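PDB 4NEK: enoyl-CoA hydratase/carnithine racemase from Magnetospirillum magneticum, which probably acts as a delta(3)-delta(2)-enoyl-CoA isomerase, shifting the double bond of unsaturated fatty acyl-CoA thioesters, as a member of the crotonase-like family. Local coordinates for residues L4-V9 / R17-D22; E30-L35 / S78-F83; D46-F51 / A90-V95; G55-F60 / A97-A102. One frame throughout, in Å; residues are numbered along the deposited sequence.

Interaction 1 of 4, residues L4-V9 / R17-D22; sequences LVLSHV and RMNRPD
Leu4, Leu6 and Arg17 carry most of this antiparallel pairing, with Asn19 between the two leucines at the end where the first hairpin of the chain opens. Leu6 and Arg17 form a hydrogen-bonded pair: Leu6 N gives to Arg17 O over 2.9 Å and Arg17 N returns to Leu6 O over 2.8 Å, both with N-H...O angles of 169°. Beside this pair, the Val5 CA-H leans on Arg17 O, and Val5 with Met18, a selenomethionine, makes the neighbouring non-hydrogen-bonded pair, turned to the face covered by helix 29-44. Pairing continues beyond the regular strands, where Asn19 N reaches Leu4 O at 2.8 Å from above the carbonyl plane, with a bent N-H (142°).

Leu4 swings its CD2 branch back across the strand end, 3.6 Å from Asn19 O, and crosses Arg20 at a slant near its CB. On the face shared by Leu6 and Arg17, opposite that of Val5 and Met18, Leu6 lays CD1 against the amide end of Asn19, 3.7 Å from ND2, while ND2 is bonded to Glu3 O. Arg17 contributes chiefly its CB, packed on Leu6 O; with CG anti to the backbone N (chi1 -177°), its chain runs off toward Glu183, a salt-bridge partner, and Gly55 O. Backbone polarity thus holds the strands, leucine branches pack against Asn19, and Arg20 spends its charge on Asp65 (salt bridge) and Ala26 O.

Interaction 2 of 4, residues E30-L35 / S78-F83; sequences EMYAAL and SVADRF
Tyr32 and Ala80 make the central contact of two connecting helices of the crotonase fold, 29-44 and 79-88, whose short segments run at 31° with axes 8.4 Å apart. Two CH-pi contacts organise the interface. The methyl of Ala80 sits over the centre of the Tyr32 ring, CB 3.8 Å from the ring centroid and almost on its normal. Leu35 does likewise to Phe83, but CD1 lies toward the rim of that ring, 4.2 Å from its centroid.

The aromatic pair is oblique, its planes 49° apart. Phe83 CD2 comes in at the edge of the tyrosine ring, 3.7 Å from Tyr32 CD1; Phe83 CG stands anti to the backbone N (chi1 169°), which sends the ring across to Leu35.

In aliphatic packing, Val79 spreads its two methyls over Tyr32 and Ala33, CG1 touching Tyr32 CB at 3.8 Å and CG2 resting on Ala33 CB at 3.9 Å.

The polar groups look elsewhere: Ser78 OG caps its own helix, accepting from Asp81 N at 3.2 Å, and Tyr32 OH bonds to Asn64 outside both helices. Leu35 and Met31 also face the hairpin, reaching Val16 and Met18. The joint therefore rests on dispersion, with small Ala80 admitting a ring flat against its helix.

Interaction 3 of 4, residues D46-F51 / A90-V95; sequences DDVNVF and ARKPVV
Lys92 NZ donates to Val48 O at 2.7 Å, approaching 26° out of the carbonyl plane, and it also bonds to Gly42 O. Val48 O is gripped a second time by Arg198, so two cationic groups converge on one peptide oxygen. The lysine gets there fully stretched, every torsion beyond chi1 near 180°. With only an alanine's methyl at Lys92, Gly42 O would probably lose this donor and Val48 O be left to Arg198, with a gap beside Asn49 O.

Next come two backbone bonds that begin the parallel strand pair. Phe51 N points almost straight at Pro93 O (2.9 Å, 177°), and Phe51 O takes Val95 N at 2.9 Å. These strands, 50-54 and 94-98, are neighbours in the core sheet of the crotonase fold, and helix 79-88 lies in the crossover that joins them.

Around the bonds, Pro93 CD packs 3.2 Å from Asn49 O, and its CG touches Val50 CG2, the two side chains crossing at about a right angle. Phe51 and Val94 point to the same face of the sheet, CD2 to CG2 4.1 Å; the ring also stacks on Phe39 of helix 29-44. Pro93 touches Met157 of a second subunit.

Interaction 4 of 4, residues G55-F60 / A97-A102; sequences GSQTDF and AVRGAA
Phe60 and Val98 meet because chi1 of Phe60 (-175°) sets the ring anti to its backbone N, laying it over the valine, whose CG1 stands above the ring centre, 3.5 Å from the centroid, in a CH-pi contact. Arg99 has CG between its backbone N and carbonyl carbon (chi1 70°) and a bend at chi3, which together fold the guanidinium back against the loop. There Gln57 O lies over the centre of its face, 3.2 Å from Arg99 CZ. At the guanidinium edge, a water accepts from NH1 at 2.9 Å and donates to Ser56 O. A leucine in place of Arg99 would probably lose this water-mediated tie to Ser56 O and leave Gln57 O without the charged group facing it.

The loop follows strand 50-54 of the crotonase fold, and Arg99 and Gly100 join strand 94-98 to 101-103. Asp59 OD1 receives Ala101 N through the anti lone pair (2.9 Å, 170°), while Thr58 OG1 donates to OD2. Phe60 N divides itself between Ala101 O at 3.2 Å and a weak bond to Arg99 O. Ser56 OG accepts from Thr58 N and Asp59 N, an ST turn and ST motif. At Gly100, with positive phi, a CB would clash with Thr58 O and Asp59 OD1. The loop is thereby fixed to the turn between the strands by one carboxylate oxygen, a shared backbone amide and a water bridge.

Interactions 1, 3 and 4 all reach the mixed sheet, in which strands 5-10, 13-18, 50-54 and 94-98 lie side by side; interaction 2 joins two of the helices connected to those strands. Interaction 1 closes before the others open, whereas the segments of 2, 3 and 4 alternate along the chain. Helix 29-44 of interaction 2 packs on the hairpin of interaction 1, Val5 against Ala34, the centres of the two contacts about 14 Å apart. The centres of interactions 1 and 4 lie about 12 Å apart, bridged by Arg17 NH1 reaching Gly55 O. Interactions 3 and 4 share strand 94-98, near its two ends, their centres about 21 Å apart. The crossing segments knit this part of the crotonase fold into one unit.

Interaction 1 of 4, residues L4-V9 / R17-D22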
loop_
_atom_site.group_PDB
_atom_site.type_symbol
_atom_site.label_atom_id
_atom_site.label_comp_id
_atom_site.label_asym_id
_atom_site.label_seq_id
_atom_site.Cartn_x
_atom_site.Cartn_y
_atom_site.Cartn_z
ATOM N N LEU C 4 -17.664 36.546 3.117
ATOM C CA LEU C 4 -17.258 35.397 2.378
ATOM C C LEU C 4 -15.951 34.769 2.864
ATOM O O LEU C 4 -15.669 33.651 2.502
ATOM C CB LEU C 4 -17.111 35.794 0.940
ATOM C CG LEU C 4 -18.419 36.226 0.268
ATOM C CD1 LEU C 4 -18.168 36.362 -1.235
ATOM C CD2 LEU C 4 -19.573 35.285 0.498
ATOM N N VAL C 5 -15.188 35.480 3.695
ATOM C CA VAL C 5 -14.004 34.932 4.317
ATOM C C VAL C 5 -13.997 35.338 5.778
ATOM O O VAL C 5 -14.075 36.505 6.059
ATOM C CB VAL C 5 -12.734 35.502 3.661
ATOM C CG1 VAL C 5 -11.487 35.144 4.460
ATOM C CG2 VAL C 5 -12.609 35.016 2.240
ATOM N N LEU C 6 -13.872 34.384 6.690
ATOM C CA LEU C 6 -13.892 34.654 8.122
ATOM C C LEU C 6 -12.527 34.380 8.653
ATOM O O LEU C 6 -11.916 33.399 8.298
ATOM C CB LEU C 6 -14.865 33.730 8.837
ATOM C CG LEU C 6 -16.290 33.790 8.286
ATOM C CD1 LEU C 6 -17.200 32.696 8.850
ATOM C CD2 LEU C 6 -16.896 35.160 8.558
ATOM N N SER C 7 -12.053 35.237 9.528
ATOM C CA SER C 7 -10.758 35.062 10.087
ATOM C C SER C 7 -10.771 35.453 11.545
ATOM O O SER C 7 -11.371 36.428 11.902
ATOM C CB SER C 7 -9.786 35.939 9.347
ATOM O OG SER C 7 -8.485 35.631 9.772
ATOM N N HIS C 8 -10.086 34.700 12.390
ATOM C CA HIS C 8 -9.948 35.074 13.782
ATOM C C HIS C 8 -8.807 34.288 14.398
ATOM O O HIS C 8 -8.402 33.281 13.846
ATOM C CB HIS C 8 -11.250 34.798 14.517
ATOM C CG HIS C 8 -11.523 33.350 14.718
ATOM N ND1 HIS C 8 -11.128 32.677 15.852
ATOM C CD2 HIS C 8 -12.144 32.438 13.933
ATOM C CE1 HIS C 8 -11.516 31.414 15.770
ATOM N NE2 HIS C 8 -12.142 31.247 14.620
ATOM N N VAL C 9 -8.299 34.743 15.538
ATOM C CA VAL C 9 -7.148 34.119 16.181
ATOM C C VAL C 9 -7.531 33.454 17.489
ATOM O O VAL C 9 -8.208 34.049 18.266
ATOM C CB VAL C 9 -6.090 35.171 16.496
ATOM C CG1 VAL C 9 -4.896 34.520 17.155
ATOM C CG2 VAL C 9 -5.668 35.896 15.229
ATOM N N ARG C 17 -11.310 30.933 7.172
ATOM C CA ARG C 17 -12.334 30.049 6.689
ATOM C C ARG C 17 -13.027 30.636 5.457
ATOM O O ARG C 17 -13.447 31.780 5.472
ATOM C CB ARG C 17 -13.386 29.809 7.757
ATOM C CG ARG C 17 -14.421 28.823 7.249
ATOM C CD ARG C 17 -15.611 28.702 8.169
ATOM N NE ARG C 17 -15.310 28.160 9.479
ATOM C CZ ARG C 17 -15.196 26.855 9.767
ATOM N NH1 ARG C 17 -15.373 25.904 8.847
ATOM N NH2 ARG C 17 -14.886 26.486 10.983
HETATM N N MSE C 18 -13.121 29.856 4.383
HETATM C CA MSE C 18 -13.852 30.273 3.204
HETATM C C MSE C 18 -15.290 29.998 3.477
HETATM O O MSE C 18 -15.648 28.934 3.970
HETATM C CB MSE C 18 -13.381 29.536 1.984
HETATM C CG MSE C 18 -11.923 29.917 1.706
HETATM SE SE MSE C 18 -11.184 28.785 0.237
HETATM C CE MSE C 18 -10.806 27.122 1.280
ATOM N N ASN C 19 -16.123 30.970 3.133
ATOM C CA ASN C 19 -17.503 30.973 3.553
ATOM C C ASN C 19 -18.475 31.453 2.475
ATOM O O ASN C 19 -19.129 32.454 2.618
ATOM C CB ASN C 19 -17.625 31.851 4.776
ATOM C CG ASN C 19 -18.996 31.748 5.431
ATOM O OD1 ASN C 19 -19.578 30.678 5.515
ATOM N ND2 ASN C 19 -19.500 32.856 5.897
ATOM N N ARG C 20 -18.551 30.691 1.395
ATOM C CA ARG C 20 -19.518 30.867 0.352
ATOM C C ARG C 20 -20.141 29.498 0.104
ATOM O O ARG C 20 -20.043 28.935 -0.977
ATOM C CB ARG C 20 -18.809 31.416 -0.882
ATOM C CG ARG C 20 -19.733 31.885 -1.976
ATOM C CD ARG C 20 -18.924 32.378 -3.164
ATOM N NE ARG C 20 -19.790 32.907 -4.215
ATOM C CZ ARG C 20 -19.572 32.808 -5.533
ATOM N NH1 ARG C 20 -18.521 32.177 -6.033
ATOM N NH2 ARG C 20 -20.444 33.307 -6.366
ATOM N N PRO C 21 -20.746 28.941 1.130
ATOM C CA PRO C 21 -21.077 27.525 1.067
ATOM C C PRO C 21 -22.073 27.195 -0.007
ATOM O O PRO C 21 -22.057 26.070 -0.517
ATOM C CB PRO C 21 -21.680 27.226 2.443
ATOM C CG PRO C 21 -22.032 28.554 3.005
ATOM C CD PRO C 21 -21.045 29.529 2.437
ATOM N N ASP C 22 -22.909 28.162 -0.383
ATOM C CA ASP C 22 -23.910 27.927 -1.420
ATOM C C ASP C 22 -23.306 27.623 -2.768
ATOM O O ASP C 22 -23.934 26.993 -3.570
ATOM C CB ASP C 22 -24.832 29.116 -1.570
ATOM C CG ASP C 22 -25.802 29.241 -0.429
ATOM O OD1 ASP C 22 -25.986 28.255 0.332
ATOM O OD2 ASP C 22 -26.409 30.332 -0.308
#

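Interaction 2 of 4, residues E30-L35 / S78-F83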
loop_
_atom_site.group_PDB
_atom_site.type_symbol
_atom_site.label_atom_id
_atom_site.label_comp_id
_atom_site.label_asym_id
_atom_site.label_seq_id
_atom_site.Cartn_x
_atom_site.Cartn_y
_atom_site.Cartn_z
ATOM N N GLU C 30 -13.037 39.029 -4.596
ATOM C CA GLU C 30 -13.127 39.551 -3.220
ATOM C C GLU C 30 -12.630 38.540 -2.215
ATOM O O GLU C 30 -12.108 38.954 -1.189
ATOM C CB GLU C 30 -14.520 40.036 -2.767
ATOM C CG GLU C 30 -15.648 39.055 -3.016
ATOM C CD GLU C 30 -17.039 39.624 -2.718
ATOM O OE1 GLU C 30 -17.256 39.899 -1.516
ATOM O OE2 GLU C 30 -17.900 39.804 -3.660
HETATM N N MSE C 31 -12.748 37.239 -2.524
HETATM C CA MSE C 31 -12.295 36.199 -1.601
HETATM C C MSE C 31 -10.804 36.097 -1.650
HETATM O O MSE C 31 -10.160 36.159 -0.609
HETATM C CB MSE C 31 -12.926 34.882 -1.914
HETATM C CG MSE C 31 -14.400 35.006 -1.662
HETATM SE SE MSE C 31 -15.349 33.357 -2.191
HETATM C CE MSE C 31 -14.716 32.170 -0.745
ATOM N N TYR C 32 -10.234 36.085 -2.841
ATOM C CA TYR C 32 -8.790 36.150 -2.972
ATOM C C TYR C 32 -8.201 37.297 -2.202
ATOM O O TYR C 32 -7.163 37.163 -1.586
ATOM C CB TYR C 32 -8.351 36.277 -4.435
ATOM C CG TYR C 32 -8.505 35.007 -5.216
ATOM C CD1 TYR C 32 -7.784 33.863 -4.870
ATOM C CD2 TYR C 32 -9.369 34.930 -6.289
ATOM C CE1 TYR C 32 -7.925 32.691 -5.586
ATOM C CE2 TYR C 32 -9.500 33.773 -7.025
ATOM C CZ TYR C 32 -8.782 32.657 -6.664
ATOM O OH TYR C 32 -8.972 31.488 -7.364
ATOM N N ALA C 33 -8.839 38.453 -2.276
ATOM C CA ALA C 33 -8.290 39.648 -1.641
ATOM C C ALA C 33 -8.369 39.495 -0.126
ATOM O O ALA C 33 -7.428 39.784 0.573
ATOM C CB ALA C 33 -9.038 40.901 -2.104
ATOM N N ALA C 34 -9.519 39.077 0.369
ATOM C CA ALA C 34 -9.668 38.869 1.793
ATOM C C ALA C 34 -8.703 37.806 2.311
ATOM O O ALA C 34 -8.170 37.958 3.382
ATOM C CB ALA C 34 -11.102 38.472 2.112
ATOM N N LEU C 35 -8.473 36.758 1.528
ATOM C CA LEU C 35 -7.542 35.703 1.924
ATOM C C LEU C 35 -6.124 36.199 1.961
ATOM O O LEU C 35 -5.406 35.924 2.896
ATOM C CB LEU C 35 -7.614 34.513 0.972
ATOM C CG LEU C 35 -8.915 33.749 1.027
ATOM C CD1 LEU C 35 -9.066 32.823 -0.176
ATOM C CD2 LEU C 35 -9.002 32.960 2.295
ATOM N N SER C 78 -2.601 39.373 -11.054
ATOM C CA SER C 78 -3.946 39.344 -10.505
ATOM C C SER C 78 -4.009 39.103 -8.986
ATOM O O SER C 78 -3.049 38.774 -8.302
ATOM C CB SER C 78 -4.753 38.247 -11.175
ATOM O OG SER C 78 -4.287 36.959 -10.777
ATOM N N VAL C 79 -5.194 39.309 -8.464
ATOM C CA VAL C 79 -5.439 39.105 -7.074
ATOM C C VAL C 79 -5.277 37.592 -6.731
ATOM O O VAL C 79 -4.827 37.248 -5.639
ATOM C CB VAL C 79 -6.820 39.715 -6.695
ATOM C CG1 VAL C 79 -7.986 38.869 -7.205
ATOM C CG2 VAL C 79 -6.933 39.914 -5.207
ATOM N N ALA C 80 -5.614 36.705 -7.651
ATOM C CA ALA C 80 -5.398 35.290 -7.409
ATOM C C ALA C 80 -3.910 35.007 -7.281
ATOM O O ALA C 80 -3.511 34.279 -6.408
ATOM C CB ALA C 80 -6.002 34.450 -8.524
ATOM N N ASP C 81 -3.118 35.589 -8.157
ATOM C CA ASP C 81 -1.682 35.481 -8.090
ATOM C C ASP C 81 -1.158 36.009 -6.741
ATOM O O ASP C 81 -0.328 35.381 -6.104
ATOM C CB ASP C 81 -1.090 36.270 -9.258
ATOM C CG ASP C 81 0.449 36.134 -9.401
ATOM O OD1 ASP C 81 1.041 35.096 -9.071
ATOM O OD2 ASP C 81 1.064 37.082 -9.947
ATOM N N ARG C 82 -1.706 37.116 -6.264
ATOM C CA ARG C 82 -1.278 37.668 -4.972
ATOM C C ARG C 82 -1.532 36.637 -3.856
ATOM O O ARG C 82 -0.693 36.397 -3.002
ATOM C CB ARG C 82 -2.012 38.974 -4.649
ATOM C CG ARG C 82 -1.126 40.076 -4.018
ATOM C CD ARG C 82 -1.765 41.536 -3.822
ATOM N NE ARG C 82 -2.820 41.911 -4.813
ATOM C CZ ARG C 82 -2.617 42.306 -6.089
ATOM N NH1 ARG C 82 -1.380 42.396 -6.589
ATOM N NH2 ARG C 82 -3.662 42.606 -6.877
ATOM N N PHE C 83 -2.708 36.044 -3.841
ATOM C CA PHE C 83 -3.027 35.077 -2.807
ATOM C C PHE C 83 -2.062 33.898 -2.805
ATOM O O PHE C 83 -1.587 33.480 -1.777
ATOM C CB PHE C 83 -4.444 34.557 -3.022
ATOM C CG PHE C 83 -4.773 33.396 -2.181
ATOM C CD1 PHE C 83 -4.622 33.472 -0.814
ATOM C CD2 PHE C 83 -5.211 32.230 -2.741
ATOM C CE1 PHE C 83 -4.924 32.400 -0.003
ATOM C CE2 PHE C 83 -5.518 31.139 -1.940
ATOM C CZ PHE C 83 -5.376 31.225 -0.567
#

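Interaction 3 of 4, residues D46-F51 / A90-V95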
loop_
_atom_site.group_PDB
_atom_site.type_symbol
_atom_site.label_atom_id
_atom_site.label_comp_id
_atom_site.label_asym_id
_atom_site.label_seq_id
_atom_site.Cartn_x
_atom_site.Cartn_y
_atom_site.Cartn_z
ATOM N N ASP C 46 2.303 39.195 15.891
ATOM C CA ASP C 46 3.072 38.484 16.864
ATOM C C ASP C 46 2.266 37.489 17.710
ATOM O O ASP C 46 2.828 36.589 18.294
ATOM C CB ASP C 46 3.734 39.495 17.759
ATOM C CG ASP C 46 4.805 38.870 18.644
ATOM O OD1 ASP C 46 5.057 37.667 18.722
ATOM O OD2 ASP C 46 5.393 39.606 19.364
ATOM N N ASP C 47 0.964 37.616 17.779
ATOM C CA ASP C 47 0.166 36.623 18.515
ATOM C C ASP C 47 -0.151 35.385 17.708
ATOM O O ASP C 47 -0.763 34.451 18.213
ATOM C CB ASP C 47 -1.174 37.231 18.932
ATOM C CG ASP C 47 -1.012 38.397 19.891
ATOM O OD1 ASP C 47 -0.256 38.250 20.864
ATOM O OD2 ASP C 47 -1.627 39.451 19.658
ATOM N N VAL C 48 0.224 35.396 16.443
ATOM C CA VAL C 48 -0.031 34.275 15.550
ATOM C C VAL C 48 1.225 33.440 15.273
ATOM O O VAL C 48 2.238 33.965 14.833
ATOM C CB VAL C 48 -0.529 34.784 14.229
ATOM C CG1 VAL C 48 -0.625 33.642 13.230
ATOM C CG2 VAL C 48 -1.875 35.421 14.431
ATOM N N ASN C 49 1.128 32.150 15.546
ATOM C CA ASN C 49 2.191 31.229 15.258
ATOM C C ASN C 49 1.928 30.332 14.070
ATOM O O ASN C 49 2.882 29.901 13.429
ATOM C CB ASN C 49 2.416 30.326 16.451
ATOM C CG ASN C 49 3.040 31.060 17.621
ATOM O OD1 ASN C 49 3.373 32.238 17.541
ATOM N ND2 ASN C 49 3.259 30.343 18.681
ATOM N N VAL C 50 0.654 30.072 13.773
ATOM C CA VAL C 50 0.287 29.104 12.769
ATOM C C VAL C 50 -1.009 29.545 12.116
ATOM O O VAL C 50 -1.866 30.080 12.797
ATOM C CB VAL C 50 0.053 27.746 13.448
ATOM C CG1 VAL C 50 -0.402 26.689 12.463
ATOM C CG2 VAL C 50 1.325 27.286 14.104
ATOM N N PHE C 51 -1.181 29.224 10.833
ATOM C CA PHE C 51 -2.466 29.367 10.137
ATOM C C PHE C 51 -3.198 28.059 10.014
ATOM O O PHE C 51 -2.599 27.019 9.802
ATOM C CB PHE C 51 -2.252 29.846 8.720
ATOM C CG PHE C 51 -1.679 31.237 8.618
ATOM C CD1 PHE C 51 -2.512 32.318 8.586
ATOM C CD2 PHE C 51 -0.315 31.435 8.486
ATOM C CE1 PHE C 51 -1.993 33.600 8.479
ATOM C CE2 PHE C 51 0.210 32.702 8.365
ATOM C CZ PHE C 51 -0.619 33.793 8.386
ATOM N N ALA C 90 4.571 32.192 2.702
ATOM C CA ALA C 90 4.327 32.350 4.137
ATOM C C ALA C 90 5.411 31.713 4.965
ATOM O O ALA C 90 5.731 30.538 4.779
ATOM C CB ALA C 90 2.987 31.765 4.523
ATOM N N ARG C 91 5.968 32.482 5.891
ATOM C CA ARG C 91 7.048 31.999 6.755
ATOM C C ARG C 91 6.512 31.110 7.863
ATOM O O ARG C 91 7.161 30.165 8.296
ATOM C CB ARG C 91 7.827 33.185 7.319
ATOM C CG ARG C 91 8.508 34.045 6.244
ATOM C CD ARG C 91 9.916 33.562 5.837
ATOM N NE ARG C 91 10.863 33.319 6.952
ATOM C CZ ARG C 91 12.196 33.159 6.860
ATOM N NH1 ARG C 91 12.895 32.920 7.966
ATOM N NH2 ARG C 91 12.847 33.240 5.698
ATOM N N LYS C 92 5.316 31.396 8.322
ATOM C CA LYS C 92 4.704 30.597 9.371
ATOM C C LYS C 92 3.999 29.371 8.794
ATOM O O LYS C 92 3.622 29.346 7.647
ATOM C CB LYS C 92 3.710 31.432 10.191
ATOM C CG LYS C 92 4.348 32.640 10.845
ATOM C CD LYS C 92 3.359 33.525 11.640
ATOM C CE LYS C 92 4.070 34.769 12.157
ATOM N NZ LYS C 92 3.185 35.666 12.914
ATOM N N PRO C 93 3.822 28.363 9.611
ATOM C CA PRO C 93 3.210 27.131 9.161
ATOM C C PRO C 93 1.759 27.285 8.823
ATOM O O PRO C 93 1.074 28.128 9.396
ATOM C CB PRO C 93 3.316 26.193 10.375
ATOM C CG PRO C 93 4.328 26.808 11.276
ATOM C CD PRO C 93 4.290 28.282 11.009
ATOM N N VAL C 94 1.307 26.419 7.924
ATOM C CA VAL C 94 -0.037 26.476 7.380
ATOM C C VAL C 94 -0.616 25.061 7.368
ATOM O O VAL C 94 -0.033 24.153 6.824
ATOM C CB VAL C 94 0.005 27.000 5.947
ATOM C CG1 VAL C 94 -1.377 27.045 5.346
ATOM C CG2 VAL C 94 0.663 28.378 5.884
ATOM N N VAL C 95 -1.744 24.895 8.031
ATOM C CA VAL C 95 -2.429 23.619 8.098
ATOM C C VAL C 95 -3.750 23.778 7.390
ATOM O O VAL C 95 -4.378 24.816 7.524
ATOM C CB VAL C 95 -2.730 23.274 9.564
ATOM C CG1 VAL C 95 -3.523 21.961 9.669
ATOM C CG2 VAL C 95 -1.435 23.187 10.358
#

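Interaction 4 of 4, residues G55-F60 / A97-A102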
loop_
_atom_site.group_PDB
_atom_site.type_symbol
_atom_site.label_atom_id
_atom_site.label_comp_id
_atom_site.label_asym_id
_atom_site.label_seq_id
_atom_site.Cartn_x
_atom_site.Cartn_y
_atom_site.Cartn_z
ATOM N N GLY C 55 -12.715 25.240 5.013
ATOM C CA GLY C 55 -13.816 25.572 4.138
ATOM C C GLY C 55 -15.147 25.531 4.853
ATOM O O GLY C 55 -15.260 25.825 6.041
ATOM N N SER C 56 -16.176 25.167 4.096
ATOM C CA SER C 56 -17.529 25.086 4.623
ATOM C C SER C 56 -17.644 23.763 5.350
ATOM O O SER C 56 -16.651 23.016 5.485
ATOM C CB SER C 56 -18.535 25.182 3.499
ATOM O OG SER C 56 -18.696 23.931 2.817
ATOM N N GLN C 57 -18.847 23.446 5.795
ATOM C CA GLN C 57 -19.078 22.162 6.432
ATOM C C GLN C 57 -19.181 21.070 5.407
ATOM O O GLN C 57 -19.197 19.908 5.774
ATOM C CB GLN C 57 -20.339 22.198 7.318
ATOM C CG GLN C 57 -20.202 23.040 8.589
ATOM C CD GLN C 57 -18.824 22.916 9.266
ATOM O OE1 GLN C 57 -18.002 23.830 9.208
ATOM N NE2 GLN C 57 -18.560 21.774 9.873
ATOM N N THR C 58 -19.247 21.402 4.126
ATOM C CA THR C 58 -19.319 20.346 3.109
ATOM C C THR C 58 -18.262 20.408 2.022
ATOM O O THR C 58 -18.150 19.460 1.273
ATOM C CB THR C 58 -20.662 20.357 2.374
ATOM O OG1 THR C 58 -20.801 21.624 1.718
ATOM C CG2 THR C 58 -21.802 20.155 3.346
ATOM N N ASP C 59 -17.532 21.511 1.892
ATOM C CA ASP C 59 -16.594 21.665 0.803
ATOM C C ASP C 59 -15.437 22.547 1.161
ATOM O O ASP C 59 -15.538 23.398 2.000
ATOM C CB ASP C 59 -17.266 22.292 -0.402
ATOM C CG ASP C 59 -18.342 21.410 -1.004
ATOM O OD1 ASP C 59 -17.999 20.460 -1.774
ATOM O OD2 ASP C 59 -19.546 21.679 -0.728
ATOM N N PHE C 60 -14.309 22.299 0.533
ATOM C CA PHE C 60 -13.158 23.121 0.734
ATOM C C PHE C 60 -13.225 24.264 -0.279
ATOM O O PHE C 60 -13.366 25.415 0.096
ATOM C CB PHE C 60 -11.870 22.289 0.582
ATOM C CG PHE C 60 -10.605 23.045 0.894
ATOM C CD1 PHE C 60 -10.368 23.511 2.141
ATOM C CD2 PHE C 60 -9.648 23.279 -0.096
ATOM C CE1 PHE C 60 -9.207 24.210 2.428
ATOM C CE2 PHE C 60 -8.482 23.971 0.178
ATOM C CZ PHE C 60 -8.269 24.448 1.445
ATOM N N ALA C 97 -7.589 21.837 6.246
ATOM C CA ALA C 97 -8.501 20.744 6.415
ATOM C C ALA C 97 -9.437 20.803 5.257
ATOM O O ALA C 97 -10.171 21.772 5.112
ATOM C CB ALA C 97 -9.270 20.907 7.716
ATOM N N VAL C 98 -9.428 19.769 4.419
ATOM C CA VAL C 98 -10.224 19.753 3.224
ATOM C C VAL C 98 -11.290 18.700 3.246
ATOM O O VAL C 98 -11.166 17.712 3.937
ATOM C CB VAL C 98 -9.342 19.550 1.994
ATOM C CG1 VAL C 98 -8.206 20.552 1.997
ATOM C CG2 VAL C 98 -8.696 18.193 1.971
ATOM N N ARG C 99 -12.319 18.894 2.443
ATOM C CA ARG C 99 -13.418 17.941 2.292
ATOM C C ARG C 99 -14.206 18.275 1.074
ATOM O O ARG C 99 -14.052 19.348 0.524
ATOM C CB ARG C 99 -14.356 17.992 3.500
ATOM C CG ARG C 99 -15.155 19.280 3.554
ATOM C CD ARG C 99 -15.506 19.675 4.969
ATOM N NE ARG C 99 -16.315 18.646 5.574
ATOM C CZ ARG C 99 -16.560 18.549 6.867
ATOM N NH1 ARG C 99 -16.108 19.444 7.742
ATOM N NH2 ARG C 99 -17.279 17.535 7.293
ATOM N N GLY C 100 -15.080 17.363 0.663
ATOM C CA GLY C 100 -15.896 17.557 -0.532
ATOM C C GLY C 100 -15.060 17.994 -1.719
ATOM O O GLY C 100 -14.028 17.398 -2.017
ATOM N N ALA C 101 -15.462 19.077 -2.358
ATOM C CA ALA C 101 -14.723 19.579 -3.506
ATOM C C ALA C 101 -13.395 20.244 -3.133
ATOM O O ALA C 101 -13.343 21.078 -2.238
ATOM C CB ALA C 101 -15.564 20.558 -4.259
ATOM N N ALA C 102 -12.330 19.827 -3.798
ATOM C CA ALA C 102 -11.038 20.499 -3.766
ATOM C C ALA C 102 -10.554 20.610 -5.180
ATOM O O ALA C 102 -9.796 19.792 -5.672
ATOM C CB ALA C 102 -10.045 19.731 -2.929
HETATM O O HOH W 1 -14.779 21.940 7.367
#